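Local coordinates for BrkA translocator (PDB 3QQ2), which forms the beta-barrel translocator of a Bordetella pertussis autotransporter, the outer-membrane pore for delivering the passenger domain of a complement-inhibiting protein to the cell surface, at residues Glu30-Ser35 against Gln44-Leu49; Thr108-Gly113 against Ala138-Glu143; Gln117-Ala122 against Ala131-Ser136; Trp165-Lys170 against Asp183-Thr188. The protein carries 1 engineered substitution. One frame throughout, in Å; residues are numbered along the deposited sequence.

Contact 1: Glu30-Ser35 against Gln44-Leu49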
loop_
_atom_site.group_PDB
_atom_site.type_symbol
_atom_site.label_atom_id
_atom_site.label_comp_id
_atom_site.label_asym_id
_atom_site.label_seq_id
_atom_site.Cartn_x
_atom_site.Cartn_y
_atom_site.Cartn_z
ATOM N N GLU A 30 7.784 15.952 22.095
ATOM C CA GLU A 30 7.981 14.739 22.869
ATOM C C GLU A 30 8.578 13.653 22.013
ATOM O O GLU A 30 8.025 13.357 20.965
ATOM C CB GLU A 30 6.629 14.289 23.405
ATOM C CG GLU A 30 6.611 12.923 23.993
ATOM C CD GLU A 30 5.383 12.692 24.831
ATOM O OE1 GLU A 30 5.311 13.258 25.955
ATOM O OE2 GLU A 30 4.495 11.930 24.369
ATOM N N ARG A 31 9.690 13.053 22.436
ATOM C CA ARG A 31 10.241 11.916 21.681
ATOM C C ARG A 31 9.797 10.561 22.199
ATOM O O ARG A 31 10.102 10.177 23.331
ATOM C CB ARG A 31 11.766 11.942 21.554
ATOM C CG ARG A 31 12.268 10.901 20.552
ATOM C CD ARG A 31 13.781 10.924 20.397
ATOM N NE ARG A 31 14.243 9.961 19.405
ATOM C CZ ARG A 31 13.992 10.059 18.101
ATOM N NH1 ARG A 31 14.446 9.136 17.255
ATOM N NH2 ARG A 31 13.275 11.077 17.632
ATOM N N GLN A 32 9.109 9.817 21.343
ATOM C CA GLN A 32 8.712 8.471 21.704
ATOM C C GLN A 32 9.628 7.471 21.053
ATOM O O GLN A 32 9.959 7.606 19.877
ATOM C CB GLN A 32 7.251 8.233 21.351
ATOM C CG GLN A 32 6.342 9.037 22.273
ATOM C CD GLN A 32 4.965 9.321 21.714
ATOM O OE1 GLN A 32 4.152 8.407 21.508
ATOM N NE2 GLN A 32 4.675 10.604 21.504
ATOM N N GLN A 33 10.092 6.514 21.857
ATOM C CA GLN A 33 10.744 5.300 21.374
ATOM C C GLN A 33 9.777 4.170 21.655
ATOM O O GLN A 33 9.755 3.621 22.756
ATOM C CB GLN A 33 12.043 5.015 22.119
ATOM C CG GLN A 33 13.106 6.077 22.019
ATOM C CD GLN A 33 14.272 5.807 22.949
ATOM O OE1 GLN A 33 14.108 5.639 24.165
ATOM N NE2 GLN A 33 15.463 5.765 22.379
ATOM N N ILE A 34 8.942 3.858 20.671
ATOM C CA ILE A 34 8.017 2.742 20.793
ATOM C C ILE A 34 8.646 1.497 20.161
ATOM O O ILE A 34 9.273 1.557 19.102
ATOM C CB ILE A 34 6.554 3.120 20.358
ATOM C CG1 ILE A 34 5.922 2.088 19.414
ATOM C CG2 ILE A 34 6.497 4.528 19.776
ATOM C CD1 ILE A 34 5.207 0.941 20.146
ATOM N N SER A 35 8.492 0.382 20.867
ATOM C CA SER A 35 9.332 -0.793 20.693
ATOM C C SER A 35 8.529 -1.985 20.251
ATOM O O SER A 35 7.305 -2.013 20.443
ATOM C CB SER A 35 10.024 -1.118 22.004
ATOM O OG SER A 35 11.286 -1.682 21.742
ATOM N N GLN A 44 9.396 8.180 17.115
ATOM C CA GLN A 44 8.885 9.387 16.539
ATOM C C GLN A 44 9.092 10.578 17.437
ATOM O O GLN A 44 9.125 10.459 18.666
ATOM C CB GLN A 44 7.414 9.234 16.197
ATOM C CG GLN A 44 6.541 8.940 17.395
ATOM C CD GLN A 44 5.095 8.685 17.045
ATOM O OE1 GLN A 44 4.780 8.218 15.943
ATOM N NE2 GLN A 44 4.200 8.964 17.997
ATOM N N THR A 45 9.248 11.731 16.796
ATOM C CA THR A 45 9.244 13.007 17.479
ATOM C C THR A 45 7.961 13.721 17.122
ATOM O O THR A 45 7.739 14.026 15.953
ATOM C CB THR A 45 10.425 13.882 17.065
ATOM O OG1 THR A 45 11.643 13.175 17.296
ATOM C CG2 THR A 45 10.443 15.134 17.886
ATOM N N VAL A 46 7.133 13.976 18.139
ATOM C CA VAL A 46 5.872 14.712 18.017
ATOM C C VAL A 46 6.041 16.148 18.513
ATOM O O VAL A 46 6.311 16.346 19.710
ATOM C CB VAL A 46 4.812 14.091 18.905
ATOM C CG1 VAL A 46 3.455 14.549 18.471
ATOM C CG2 VAL A 46 4.891 12.615 18.824
ATOM N N SER A 47 5.863 17.139 17.630
ATOM C CA SER A 47 5.964 18.553 18.028
ATOM C C SER A 47 4.691 19.310 17.762
ATOM O O SER A 47 4.036 19.031 16.785
ATOM C CB SER A 47 7.106 19.239 17.299
ATOM O OG SER A 47 8.317 19.123 18.041
ATOM N N GLY A 48 4.328 20.268 18.614
ATOM C CA GLY A 48 3.135 21.082 18.340
ATOM C C GLY A 48 3.069 22.530 18.817
ATOM O O GLY A 48 3.914 22.994 19.594
ATOM N N LEU A 49 2.035 23.237 18.360
ATOM C CA LEU A 49 1.774 24.598 18.793
ATOM C C LEU A 49 0.276 24.832 18.863
ATOM O O LEU A 49 -0.402 24.750 17.857
ATOM C CB LEU A 49 2.412 25.556 17.810
ATOM C CG LEU A 49 2.525 27.052 18.120
ATOM C CD1 LEU A 49 1.297 27.847 17.623
ATOM C CD2 LEU A 49 2.800 27.332 19.598
#
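Gln32 and Gln44 face each other as a hydrogen-bonded antiparallel pair and account for much of the surface this contact buries. Gln32 N donates to Gln44 O at 2.8 Å, and Gln44 N returns a more bent bond to Gln32 O, with an N-H...O angle of 138°. Their side chains leave the same face of the sheet and run side by side, pointing the same way. Gln44 sets out with CG between its backbone N and carbonyl carbon (chi1 61°) and is extended from there, which brings its amide alongside that of Gln32. The two amide planes stand 77° apart, and Gln32 OE1 lies 3.6 Å from Gln44 NE2, a loose polar approach. The other branch of the Gln32 amide, NE2, rests on Val46 CG2 at 3.4 Å. Val46 in turn pairs with Glu30 through two backbone bonds, Glu30 N to Val46 O measuring 2.8 Å, while the Glu30 carboxylate turns to Ser275. On the reverse face the extended Arg31 chain brings NH2 to 2.7 Å from Thr45 OG1, which lies at the guanidinium edge. These alternating pairs join the first two strands of this barrel, 21-34 and 42-57. Strand 21-34 is flanked on its other side by strand 271-282, where the last strand meets the first and closes the wall, and 42-57 continues it to strand 62-78.

Contact 2: Thr108-Gly113 against Ala138-Glu143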
loop_
_atom_site.group_PDB
_atom_site.type_symbol
_atom_site.label_atom_id
_atom_site.label_comp_id
_atom_site.label_asym_id
_atom_site.label_seq_id
_atom_site.Cartn_x
_atom_site.Cartn_y
_atom_site.Cartn_z
ATOM N N THR A 108 -12.735 19.741 29.960
ATOM C CA THR A 108 -13.034 18.904 28.823
ATOM C C THR A 108 -12.661 19.671 27.569
ATOM O O THR A 108 -12.818 20.884 27.528
ATOM C CB THR A 108 -14.495 18.532 28.767
ATOM O OG1 THR A 108 -14.695 17.687 27.635
ATOM C CG2 THR A 108 -15.397 19.784 28.652
ATOM N N VAL A 109 -12.138 18.978 26.562
ATOM C CA VAL A 109 -11.656 19.650 25.359
ATOM C C VAL A 109 -11.885 18.763 24.156
ATOM O O VAL A 109 -11.603 17.562 24.194
ATOM C CB VAL A 109 -10.159 20.090 25.478
ATOM C CG1 VAL A 109 -9.779 20.374 26.935
ATOM C CG2 VAL A 109 -9.227 19.075 24.911
ATOM N N LEU A 110 -12.423 19.356 23.100
ATOM C CA LEU A 110 -12.764 18.636 21.880
ATOM C C LEU A 110 -11.874 19.165 20.804
ATOM O O LEU A 110 -11.813 20.379 20.591
ATOM C CB LEU A 110 -14.198 18.938 21.479
ATOM C CG LEU A 110 -15.007 17.787 20.896
ATOM C CD1 LEU A 110 -16.262 18.318 20.237
ATOM C CD2 LEU A 110 -14.198 16.922 19.923
ATOM N N ARG A 111 -11.163 18.268 20.134
ATOM C CA ARG A 111 -10.295 18.678 19.023
ATOM C C ARG A 111 -10.651 17.983 17.730
ATOM O O ARG A 111 -10.925 16.791 17.700
ATOM C CB ARG A 111 -8.834 18.456 19.362
ATOM C CG ARG A 111 -8.312 19.405 20.410
ATOM C CD ARG A 111 -6.804 19.353 20.429
ATOM N NE ARG A 111 -6.208 20.020 21.578
ATOM C CZ ARG A 111 -6.333 19.609 22.835
ATOM N NH1 ARG A 111 -7.058 18.536 23.123
ATOM N NH2 ARG A 111 -5.731 20.276 23.807
ATOM N N LEU A 112 -10.673 18.756 16.665
ATOM C CA LEU A 112 -11.004 18.256 15.344
ATOM C C LEU A 112 -9.830 18.592 14.478
ATOM O O LEU A 112 -9.366 19.731 14.477
ATOM C CB LEU A 112 -12.224 18.981 14.821
ATOM C CG LEU A 112 -13.577 18.321 15.052
ATOM C CD1 LEU A 112 -13.648 17.481 16.335
ATOM C CD2 LEU A 112 -14.703 19.368 14.962
ATOM N N GLY A 113 -9.320 17.605 13.758
ATOM C CA GLY A 113 -8.073 17.792 13.022
ATOM C C GLY A 113 -8.111 17.165 11.656
ATOM O O GLY A 113 -8.911 16.273 11.388
ATOM N N ALA A 138 -10.290 13.249 15.612
ATOM C CA ALA A 138 -10.918 13.958 16.676
ATOM C C ALA A 138 -10.310 13.426 17.959
ATOM O O ALA A 138 -9.875 12.273 18.031
ATOM C CB ALA A 138 -12.369 13.690 16.656
ATOM N N ALA A 139 -10.291 14.251 18.990
ATOM C CA ALA A 139 -9.803 13.821 20.276
ATOM C C ALA A 139 -10.617 14.537 21.309
ATOM O O ALA A 139 -10.721 15.772 21.284
ATOM C CB ALA A 139 -8.361 14.175 20.408
ATOM N N TRP A 140 -11.230 13.778 22.197
ATOM C CA TRP A 140 -12.012 14.375 23.253
ATOM C C TRP A 140 -11.420 13.911 24.560
ATOM O O TRP A 140 -11.179 12.726 24.756
ATOM C CB TRP A 140 -13.477 13.965 23.123
ATOM C CG TRP A 140 -14.381 14.292 24.327
ATOM C CD1 TRP A 140 -15.149 15.406 24.494
ATOM C CD2 TRP A 140 -14.623 13.467 25.494
ATOM N NE1 TRP A 140 -15.851 15.332 25.671
ATOM C CE2 TRP A 140 -15.548 14.157 26.307
ATOM C CE3 TRP A 140 -14.134 12.218 25.933
ATOM C CZ2 TRP A 140 -16.005 13.642 27.537
ATOM C CZ3 TRP A 140 -14.591 11.706 27.163
ATOM C CH2 TRP A 140 -15.518 12.423 27.945
ATOM N N SER A 141 -11.164 14.833 25.468
ATOM C CA SER A 141 -10.617 14.423 26.740
ATOM C C SER A 141 -11.336 15.117 27.849
ATOM O O SER A 141 -11.902 16.197 27.684
ATOM C CB SER A 141 -9.149 14.760 26.824
ATOM O OG SER A 141 -9.015 16.164 26.889
ATOM N N LEU A 142 -11.297 14.472 28.993
ATOM C CA LEU A 142 -11.962 14.966 30.161
ATOM C C LEU A 142 -11.009 14.702 31.297
ATOM O O LEU A 142 -10.467 13.604 31.429
ATOM C CB LEU A 142 -13.299 14.250 30.371
ATOM C CG LEU A 142 -14.234 14.685 31.502
ATOM C CD1 LEU A 142 -13.799 14.035 32.788
ATOM C CD2 LEU A 142 -14.346 16.212 31.644
ATOM N N GLU A 143 -10.811 15.732 32.105
ATOM C CA GLU A 143 -9.788 15.726 33.109
ATOM C C GLU A 143 -10.262 16.468 34.315
ATOM O O GLU A 143 -10.913 17.489 34.189
ATOM C CB GLU A 143 -8.591 16.418 32.546
ATOM C CG GLU A 143 -7.564 16.734 33.548
ATOM C CD GLU A 143 -6.481 17.561 32.932
ATOM O OE1 GLU A 143 -6.070 18.560 33.560
ATOM O OE2 GLU A 143 -6.064 17.226 31.799
#
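This contact lies midway along a long antiparallel hairpin of the barrel wall, Thr108 to Leu112 pairing with Leu142 to Ala138. Four backbone bonds link Val109 with Ser141 and Arg111 with Ala139; Arg111 N to Ala139 O, at 2.8 Å, is one of them. Ser141 O is gripped twice, by Val109 N at 3.0 Å and by the Thr108 hydroxyl, whose OG1 donates at 3.2 Å. With OG1 anti to its own N (chi1 -179°), Thr108 has this hydroxyl turned to the partner strand, and its CB meets Leu142 CD2 at 3.7 Å. The Trp140 indole slants across the Thr108 side chain and turns an edge to Leu110, whose CG is 4.3 Å from Trp140 CD1. Farther along, Leu112 CD1 touches Ala138 CB at 4.0 Å. Across the sheet, Arg111 shares the other face with Ala139, its CB lying 4.4 Å from Ala139 CB, and its guanidinium makes a salt bridge with Glu50 of strand 42-57. Apolar Leu110, Leu112 and Trp140 on the surface, probably facing lipid, with Arg111 and Glu50 on the other face, are consistent with a transmembrane beta barrel, apolar outside and polar within.

Contact 3: Gln117-Ala122 against Ala131-Ser136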
loop_
_atom_site.group_PDB
_atom_site.type_symbol
_atom_site.label_atom_id
_atom_site.label_comp_id
_atom_site.label_asym_id
_atom_site.label_seq_id
_atom_site.Cartn_x
_atom_site.Cartn_y
_atom_site.Cartn_z
ATOM N N GLN A 117 -0.094 12.905 5.658
ATOM C CA GLN A 117 1.019 12.028 5.913
ATOM C C GLN A 117 1.672 11.647 4.624
ATOM O O GLN A 117 0.989 11.379 3.650
ATOM C CB GLN A 117 0.548 10.803 6.678
ATOM C CG GLN A 117 -0.960 10.643 6.673
ATOM C CD GLN A 117 -1.531 10.339 8.054
ATOM O OE1 GLN A 117 -2.624 10.821 8.401
ATOM N NE2 GLN A 117 -0.797 9.534 8.856
ATOM N N GLN A 118 2.996 11.676 4.613
ATOM C CA GLN A 118 3.752 11.132 3.507
ATOM C C GLN A 118 4.552 9.967 4.051
ATOM O O GLN A 118 5.638 10.164 4.567
ATOM C CB GLN A 118 4.717 12.159 2.919
ATOM C CG GLN A 118 4.189 13.572 2.751
ATOM C CD GLN A 118 5.307 14.615 2.911
ATOM O OE1 GLN A 118 5.157 15.785 2.517
ATOM N NE2 GLN A 118 6.439 14.194 3.500
ATOM N N TYR A 119 4.031 8.753 3.950
ATOM C CA TYR A 119 4.791 7.597 4.418
ATOM C C TYR A 119 5.801 7.157 3.391
ATOM O O TYR A 119 5.624 7.383 2.191
ATOM C CB TYR A 119 3.873 6.446 4.840
ATOM C CG TYR A 119 3.430 6.593 6.279
ATOM C CD1 TYR A 119 4.013 5.834 7.294
ATOM C CD2 TYR A 119 2.459 7.539 6.633
ATOM C CE1 TYR A 119 3.618 5.996 8.622
ATOM C CE2 TYR A 119 2.059 7.711 7.957
ATOM C CZ TYR A 119 2.636 6.938 8.939
ATOM O OH TYR A 119 2.228 7.128 10.234
ATOM N N ASN A 120 6.877 6.547 3.863
ATOM C CA ASN A 120 7.912 6.070 2.952
ATOM C C ASN A 120 8.686 4.846 3.442
ATOM O O ASN A 120 9.633 4.983 4.203
ATOM C CB ASN A 120 8.873 7.202 2.636
ATOM C CG ASN A 120 9.661 6.929 1.406
ATOM O OD1 ASN A 120 10.175 5.830 1.234
ATOM N ND2 ASN A 120 9.751 7.914 0.517
ATOM N N ILE A 121 8.306 3.656 2.993
ATOM C CA ILE A 121 8.848 2.440 3.597
ATOM C C ILE A 121 9.841 1.714 2.694
ATOM O O ILE A 121 10.110 2.143 1.575
ATOM C CB ILE A 121 7.719 1.467 4.044
ATOM C CG1 ILE A 121 6.609 2.211 4.798
ATOM C CG2 ILE A 121 8.270 0.338 4.920
ATOM C CD1 ILE A 121 7.062 2.923 6.072
ATOM N N ALA A 122 10.413 0.636 3.226
ATOM C CA ALA A 122 11.229 -0.321 2.479
ATOM C C ALA A 122 10.997 -1.710 3.082
ATOM O O ALA A 122 10.696 -1.836 4.279
ATOM C CB ALA A 122 12.712 0.064 2.518
ATOM N N ALA A 131 3.663 6.424 0.168
ATOM C CA ALA A 131 2.284 6.826 0.408
ATOM C C ALA A 131 2.117 8.310 0.731
ATOM O O ALA A 131 3.005 8.961 1.284
ATOM C CB ALA A 131 1.673 5.990 1.495
ATOM N N ASP A 132 0.944 8.827 0.405
ATOM C CA ASP A 132 0.673 10.239 0.525
ATOM C C ASP A 132 -0.827 10.461 0.620
ATOM O O ASP A 132 -1.529 10.261 -0.366
ATOM C CB ASP A 132 1.188 10.901 -0.733
ATOM C CG ASP A 132 2.101 12.029 -0.441
ATOM O OD1 ASP A 132 1.696 12.895 0.354
ATOM O OD2 ASP A 132 3.221 12.049 -1.000
ATOM N N TYR A 133 -1.334 10.867 1.784
ATOM C CA TYR A 133 -2.788 11.054 1.933
ATOM C C TYR A 133 -3.242 11.928 3.106
ATOM O O TYR A 133 -2.507 12.109 4.074
ATOM C CB TYR A 133 -3.467 9.702 2.049
ATOM C CG TYR A 133 -2.901 8.876 3.166
ATOM C CD1 TYR A 133 -1.755 8.113 2.961
ATOM C CD2 TYR A 133 -3.499 8.860 4.429
ATOM C CE1 TYR A 133 -1.215 7.354 3.974
ATOM C CE2 TYR A 133 -2.964 8.113 5.451
ATOM C CZ TYR A 133 -1.815 7.355 5.210
ATOM O OH TYR A 133 -1.249 6.572 6.185
ATOM N N ARG A 134 -4.472 12.446 3.005
ATOM C CA ARG A 134 -5.118 13.210 4.082
ATOM C C ARG A 134 -5.993 12.284 4.909
ATOM O O ARG A 134 -6.473 11.270 4.422
ATOM C CB ARG A 134 -5.950 14.396 3.551
ATOM C CG ARG A 134 -5.161 15.477 2.764
ATOM C CD ARG A 134 -5.920 16.857 2.627
ATOM N NE ARG A 134 -5.543 17.858 3.649
ATOM C CZ ARG A 134 -6.341 18.328 4.623
ATOM N NH1 ARG A 134 -7.606 17.899 4.722
ATOM N NH2 ARG A 134 -5.875 19.237 5.506
ATOM N N THR A 135 -6.190 12.662 6.167
ATOM C CA THR A 135 -6.900 11.870 7.163
ATOM C C THR A 135 -7.580 12.805 8.156
ATOM O O THR A 135 -7.202 13.977 8.271
ATOM C CB THR A 135 -5.905 10.984 7.901
ATOM O OG1 THR A 135 -5.692 9.806 7.128
ATOM C CG2 THR A 135 -6.426 10.577 9.265
ATOM N N SER A 136 -8.567 12.288 8.885
ATOM C CA SER A 136 -9.278 13.089 9.888
ATOM C C SER A 136 -9.163 12.545 11.286
ATOM O O SER A 136 -9.235 11.341 11.491
ATOM C CB SER A 136 -10.758 13.230 9.535
ATOM O OG SER A 136 -10.943 14.359 8.701
#
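Gln117 lays its side chain over one face of the Tyr133 ring. Gln117 CG sits 3.8 Å from the ring centroid, a CH-pi contact offset toward the rim, and the amide beyond it is almost parallel to the ring, the planes only 8° apart. The ring of Tyr133 is swung between its backbone N and carbonyl carbon (chi1 55°), while the Gln117 chain, with CG nearly eclipsing N (chi1 14°) and a bend at chi2, passes across it. The amide ends between two neighbours, with OE1 3.3 Å from Thr135 CB and NE2 at the edge of the Tyr119 ring. Beneath, Gln117 and Tyr133 exchange two backbone bonds of 3.0 Å, Gln117 N to Tyr133 O and Tyr133 N to Gln117 O. This is the far end of the hairpin of strands 104-120 and 130-149, the contact's centre about 23 Å from that of the chain, where the second subunit packs Ala174 on Tyr119 and Leu178 on Ala131 and Tyr133. Tyr119 CB rests on Ala131 CB at 4.0 Å, and the Tyr133 hydroxyl approaches the Tyr119 ring obliquely. On the opposite face Gln118 and Asp132 run alongside each other, Gln118 CG lying 3.5 Å from Asp132 OD1.

Contact 4: Trp165-Lys170 against Asp183-Thr188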
loop_
_atom_site.group_PDB
_atom_site.type_symbol
_atom_site.label_atom_id
_atom_site.label_comp_id
_atom_site.label_asym_id
_atom_site.label_seq_id
_atom_site.Cartn_x
_atom_site.Cartn_y
_atom_site.Cartn_z
ATOM N N TRP A 165 -9.983 9.225 21.323
ATOM C CA TRP A 165 -9.763 9.791 20.009
ATOM C C TRP A 165 -9.892 8.813 18.858
ATOM O O TRP A 165 -9.631 7.617 19.031
ATOM C CB TRP A 165 -8.430 10.506 19.951
ATOM C CG TRP A 165 -7.293 9.647 20.134
ATOM C CD1 TRP A 165 -6.668 9.387 21.292
ATOM C CD2 TRP A 165 -6.597 8.927 19.118
ATOM N NE1 TRP A 165 -5.615 8.534 21.082
ATOM C CE2 TRP A 165 -5.547 8.238 19.748
ATOM C CE3 TRP A 165 -6.770 8.782 17.732
ATOM C CZ2 TRP A 165 -4.660 7.410 19.045
ATOM C CZ3 TRP A 165 -5.881 7.962 17.026
ATOM C CH2 TRP A 165 -4.842 7.288 17.686
ATOM N N ARG A 166 -10.300 9.338 17.695
ATOM C CA ARG A 166 -10.383 8.546 16.486
ATOM C C ARG A 166 -9.629 9.158 15.341
ATOM O O ARG A 166 -9.633 10.354 15.134
ATOM C CB ARG A 166 -11.818 8.229 16.053
ATOM C CG ARG A 166 -11.855 6.853 15.307
ATOM C CD ARG A 166 -12.858 6.708 14.143
ATOM N NE ARG A 166 -14.135 6.113 14.552
ATOM C CZ ARG A 166 -15.287 6.781 14.672
ATOM N NH1 ARG A 166 -15.361 8.089 14.412
ATOM N NH2 ARG A 166 -16.383 6.133 15.042
ATOM N N THR A 167 -8.996 8.290 14.583
ATOM C CA THR A 167 -8.351 8.624 13.345
ATOM C C THR A 167 -9.189 7.973 12.255
ATOM O O THR A 167 -9.838 6.951 12.513
ATOM C CB THR A 167 -6.910 8.098 13.402
ATOM O OG1 THR A 167 -6.013 9.204 13.289
ATOM C CG2 THR A 167 -6.605 7.016 12.335
ATOM N N SER A 168 -9.210 8.572 11.063
ATOM C CA SER A 168 -10.009 8.054 9.939
ATOM C C SER A 168 -9.177 7.124 9.083
ATOM O O SER A 168 -7.945 7.194 9.123
ATOM C CB SER A 168 -10.581 9.186 9.082
ATOM O OG SER A 168 -9.578 9.826 8.307
ATOM N N GLY A 169 -9.844 6.257 8.325
ATOM C CA GLY A 169 -9.164 5.311 7.447
ATOM C C GLY A 169 -9.217 5.721 5.990
ATOM O O GLY A 169 -9.863 6.711 5.647
ATOM N N LYS A 170 -8.515 4.963 5.146
ATOM C CA LYS A 170 -8.541 5.081 3.674
ATOM C C LYS A 170 -8.036 3.765 3.113
ATOM O O LYS A 170 -7.180 3.127 3.716
ATOM C CB LYS A 170 -7.639 6.213 3.163
ATOM C CG LYS A 170 -8.355 7.524 2.875
ATOM C CD LYS A 170 -7.421 8.574 2.268
ATOM C CE LYS A 170 -8.179 9.873 1.896
ATOM N NZ LYS A 170 -7.299 10.967 1.316
ATOM N N ASP A 183 -5.571 2.060 8.272
ATOM C CA ASP A 183 -6.577 1.684 9.230
ATOM C C ASP A 183 -7.068 2.848 10.056
ATOM O O ASP A 183 -6.273 3.628 10.582
ATOM C CB ASP A 183 -6.057 0.577 10.130
ATOM C CG ASP A 183 -6.551 -0.774 9.711
ATOM O OD1 ASP A 183 -5.982 -1.771 10.191
ATOM O OD2 ASP A 183 -7.510 -0.849 8.906
ATOM N N ALA A 184 -8.391 2.959 10.156
ATOM C CA ALA A 184 -9.027 3.847 11.125
ATOM C C ALA A 184 -8.937 3.231 12.528
ATOM O O ALA A 184 -9.861 2.545 12.989
ATOM C CB ALA A 184 -10.482 4.124 10.747
ATOM N N ASN A 185 -7.812 3.461 13.197
ATOM C CA ASN A 185 -7.717 3.160 14.617
ATOM C C ASN A 185 -8.502 4.177 15.467
ATOM O O ASN A 185 -8.710 5.302 15.051
ATOM C CB ASN A 185 -6.254 3.100 15.039
ATOM C CG ASN A 185 -5.477 4.343 14.629
ATOM O OD1 ASN A 185 -4.467 4.245 13.920
ATOM N ND2 ASN A 185 -5.946 5.521 15.063
ATOM N N THR A 186 -8.921 3.750 16.653
ATOM C CA THR A 186 -9.799 4.500 17.554
ATOM C C THR A 186 -9.430 4.112 18.994
ATOM O O THR A 186 -9.612 2.961 19.381
ATOM C CB THR A 186 -11.303 4.204 17.247
ATOM O OG1 THR A 186 -12.120 4.515 18.376
ATOM C CG2 THR A 186 -11.526 2.747 16.899
ATOM N N ALA A 187 -8.919 5.066 19.781
ATOM C CA ALA A 187 -8.232 4.746 21.067
ATOM C C ALA A 187 -8.639 5.494 22.357
ATOM O O ALA A 187 -8.650 6.728 22.395
ATOM C CB ALA A 187 -6.702 4.847 20.880
ATOM N N THR A 188 -8.910 4.729 23.417
ATOM C CA THR A 188 -9.070 5.256 24.786
ATOM C C THR A 188 -7.752 5.364 25.591
ATOM O O THR A 188 -6.863 4.535 25.442
ATOM C CB THR A 188 -10.108 4.430 25.578
ATOM O OG1 THR A 188 -11.423 4.894 25.247
ATOM C CG2 THR A 188 -9.909 4.570 27.080
#
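Asp183 meets the facing segment through its backbone, Asp183 O lying 3.8 Å from Thr167 CG2. Ala184 follows as the centre of an inverse gamma turn, closed by a weak bond from Asn185 N to Asp183 O, and its methyl is set against the facing backbone, with CB 3.4 Å from Thr167 O and close to Gly169 N. At Asn185 the ladder takes hold: Asn185 O accepts from Thr167 N at 3.0 Å, nearly straight. The Asn185 side chain stands between its backbone N and carbonyl carbon (chi1 52°), which places ND2 between the Thr167 methyl CG2 and the six-membered end of the Trp165 indole. Amide and indole planes are 81° apart, and the approach to the ring is oblique. Thr186 lies on the other face beside Arg166, the two side chains pointing the same way with Thr186 CB against Arg166 CG. Ala187 closes the contact as the hydrogen-bonded partner of Trp165, Ala187 N to Trp165 O being 2.8 Å. Its methyl lies over one face of the indole, offset toward the rim, with CB 3.8 Å from Trp165 CZ2. In the barrel wall, strand 154-173 has strand 130-149 on its other flank, where Trp165 packs on Ala139, and also pairs with the short strand 178-182, Lys170 bonding with Val182; strand 186-201 bonds on to strand 207-221, Thr188 with Phe220, and just beyond it Thr186 with Ser222.

All four contacts join strands of one antiparallel barrel wall. Contact 1 comes first along the chain, in the opening hairpin, its centre 17 to 19 Å from the centres of the others and touching none. Contacts 2 and 3 share one hairpin, strands 104-120 and 130-149, their centres 24 Å apart; contact 3 lies nearer the turn, within the span bracketed by contact 2, and they meet where Gly113 packs by Ser136. Contact 4 follows on strand 154-173, beside 130-149, and touches both: Arg166 N meets Ala138 O, and Ser168 OG meets Ser136 N. Contacts 3 and 4 also adjoin the second subunit. Three contacts pair strands consecutive in the chain; contact 4 skips the short strand 178-182.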